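Local coordinates for protein aspartokinase (Synechocystis, PDB 3L76) that probably phosphorylates the beta-carboxyl group of aspartate with ATP, an early step toward lysine and threonine, and binds both of these amino acids in its regulatory ACT domains, at residues Ile447-Val452 with Pro511-Trp516. Residues are numbered along the deposited sequence; the frame is centred on the assembly and turned at random.
Sequences IAIRHV and PLIKDW
Trp516 reaches across to Ile449 and Val452 with the six-membered half of its indole. Its CB carries CG beside the backbone N and anti to the carbonyl carbon (chi1 -70°). This turns the far rim of the ring toward strand 437-453. Further along, CE3 of Trp516 comes within 4.2 Å of the CA of Val452. CZ3 is the main point of touch. CZ3 of Trp516 lies 3.9 Å from CG2 of Val452. CH2 of Trp516 then meets CG1 of Val452 at 4.1 Å. Val452 lies alongside the indole and points the same way, with CG2 set obliquely to the ring.

The contact lies within one of the four ACT domains of the chain. It joins the first strand of the domain to residues 513-516, at the C-terminal side of its second helix.

Ile449 approaches differently. Its side chain crosses that of Trp516 at about a right angle and puts CD1 at the ring edge, near its plane. CD1 of Ile449 is 4.1 Å from the same CZ3 of Trp516. CD1 of Ile449 also meets CG2 of Ile513 tip to tip at 3.5 Å. One face of the indole has the O of Leu512 and the CA of Ile513 above its rim. Trp516 N also bonds to Ile513 O (2.8 Å), which closes a turn from Ile513 to Trp516. Met458 and Gln461 of helix 458-468 also touch Trp516, while Ile521 of strand 520-533 touches Ile513. Val452 belongs to a pocket that holds threonine, and its side chain is about 4 Å from the bound ligand.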
loop_
_atom_site.group_PDB
_atom_site.type_symbol
_atom_site.label_atom_id
_atom_site.label_comp_id
_atom_site.label_asym_id
_atom_site.label_seq_id
_atom_site.Cartn_x
_atom_site.Cartn_y
_atom_site.Cartn_z
ATOM N N ILE A 447 -36.799 2.209 -25.759
ATOM C CA ILE A 447 -37.402 3.527 -25.747
ATOM C C ILE A 447 -37.318 4.112 -27.146
ATOM O O ILE A 447 -36.240 4.222 -27.718
ATOM C CB ILE A 447 -36.709 4.486 -24.763
ATOM C CG1 ILE A 447 -36.681 3.889 -23.363
ATOM C CG2 ILE A 447 -37.421 5.841 -24.752
ATOM C CD1 ILE A 447 -36.059 4.803 -22.347
ATOM N N ALA A 448 -38.462 4.482 -27.698
ATOM C CA ALA A 448 -38.489 5.045 -29.026
ATOM C C ALA A 448 -38.982 6.460 -28.976
ATOM O O ALA A 448 -39.909 6.796 -28.243
ATOM C CB ALA A 448 -39.354 4.222 -29.959
ATOM N N ILE A 449 -38.346 7.299 -29.768
ATOM C CA ILE A 449 -38.830 8.636 -29.916
ATOM C C ILE A 449 -39.376 8.836 -31.341
ATOM O O ILE A 449 -38.638 8.875 -32.320
ATOM C CB ILE A 449 -37.800 9.674 -29.366
ATOM C CG1 ILE A 449 -37.685 10.877 -30.263
ATOM C CG2 ILE A 449 -36.445 9.027 -29.047
ATOM C CD1 ILE A 449 -38.874 11.802 -30.151
ATOM N N ARG A 450 -40.702 8.898 -31.437
ATOM C CA ARG A 450 -41.403 9.015 -32.717
ATOM C C ARG A 450 -41.217 10.398 -33.346
ATOM O O ARG A 450 -41.302 11.414 -32.663
ATOM C CB ARG A 450 -42.908 8.765 -32.538
ATOM C CG ARG A 450 -43.335 7.395 -31.997
ATOM C CD ARG A 450 -43.367 6.343 -33.068
ATOM N NE ARG A 450 -43.954 5.099 -32.586
ATOM C CZ ARG A 450 -43.949 3.967 -33.286
ATOM N NH1 ARG A 450 -43.382 3.938 -34.481
ATOM N NH2 ARG A 450 -44.499 2.865 -32.794
ATOM N N HIS A 451 -40.952 10.425 -34.647
ATOM C CA HIS A 451 -41.001 11.663 -35.423
ATOM C C HIS A 451 -39.923 12.694 -35.124
ATOM O O HIS A 451 -40.225 13.867 -34.916
ATOM C CB HIS A 451 -42.384 12.317 -35.312
ATOM C CG HIS A 451 -43.456 11.558 -36.021
ATOM N ND1 HIS A 451 -43.199 10.772 -37.122
ATOM C CD2 HIS A 451 -44.782 11.459 -35.793
ATOM C CE1 HIS A 451 -44.322 10.225 -37.542
ATOM N NE2 HIS A 451 -45.299 10.628 -36.753
ATOM N N VAL A 452 -38.668 12.266 -35.136
ATOM C CA VAL A 452 -37.564 13.198 -34.973
ATOM C C VAL A 452 -37.359 13.876 -36.309
ATOM O O VAL A 452 -37.238 13.200 -37.337
ATOM C CB VAL A 452 -36.257 12.473 -34.523
ATOM C CG1 VAL A 452 -35.089 13.441 -34.449
ATOM C CG2 VAL A 452 -36.446 11.789 -33.182
ATOM N N PRO A 511 -39.309 16.927 -22.389
ATOM C CA PRO A 511 -39.142 18.364 -22.630
ATOM C C PRO A 511 -38.620 18.696 -24.036
ATOM O O PRO A 511 -39.069 19.674 -24.642
ATOM C CB PRO A 511 -38.068 18.755 -21.618
ATOM C CG PRO A 511 -38.187 17.766 -20.539
ATOM C CD PRO A 511 -38.651 16.495 -21.145
ATOM N N LEU A 512 -37.674 17.900 -24.533
ATOM C CA LEU A 512 -36.958 18.234 -25.757
ATOM C C LEU A 512 -37.790 18.087 -27.023
ATOM O O LEU A 512 -37.447 18.659 -28.051
ATOM C CB LEU A 512 -35.656 17.425 -25.886
ATOM C CG LEU A 512 -34.496 17.857 -24.990
ATOM C CD1 LEU A 512 -34.830 17.586 -23.540
ATOM C CD2 LEU A 512 -33.224 17.129 -25.382
ATOM N N ILE A 513 -38.868 17.316 -26.954
ATOM C CA ILE A 513 -39.714 17.107 -28.120
ATOM C C ILE A 513 -40.997 17.939 -28.074
ATOM O O ILE A 513 -41.810 17.865 -28.990
ATOM C CB ILE A 513 -40.091 15.624 -28.282
ATOM C CG1 ILE A 513 -41.006 15.183 -27.147
ATOM C CG2 ILE A 513 -38.847 14.759 -28.306
ATOM C CD1 ILE A 513 -41.449 13.762 -27.249
ATOM N N LYS A 514 -41.167 18.747 -27.026
ATOM C CA LYS A 514 -42.453 19.394 -26.742
ATOM C C LYS A 514 -43.003 20.256 -27.890
ATOM O O LYS A 514 -44.212 20.510 -27.954
ATOM C CB LYS A 514 -42.393 20.188 -25.431
ATOM N N ASP A 515 -42.126 20.698 -28.791
ATOM C CA ASP A 515 -42.571 21.377 -30.007
ATOM C C ASP A 515 -42.031 20.748 -31.290
ATOM O O ASP A 515 -41.643 21.451 -32.220
ATOM C CB ASP A 515 -42.256 22.877 -29.977
ATOM C CG ASP A 515 -41.442 23.281 -28.776
ATOM O OD1 ASP A 515 -40.209 23.083 -28.797
ATOM O OD2 ASP A 515 -42.036 23.810 -27.815
ATOM N N TRP A 516 -41.988 19.420 -31.322
ATOM C CA TRP A 516 -41.807 18.696 -32.569
ATOM C C TRP A 516 -43.180 18.157 -32.965
ATOM O O TRP A 516 -43.793 17.422 -32.202
ATOM C CB TRP A 516 -40.824 17.537 -32.398
ATOM C CG TRP A 516 -39.405 17.943 -32.202
ATOM C CD1 TRP A 516 -38.892 19.203 -32.292
ATOM C CD2 TRP A 516 -38.305 17.083 -31.899
ATOM N NE1 TRP A 516 -37.539 19.184 -32.051
ATOM C CE2 TRP A 516 -37.152 17.895 -31.806
ATOM C CE3 TRP A 516 -38.178 15.708 -31.696
ATOM C CZ2 TRP A 516 -35.891 17.375 -31.518
ATOM C CZ3 TRP A 516 -36.920 15.191 -31.396
ATOM C CH2 TRP A 516 -35.797 16.025 -31.311
#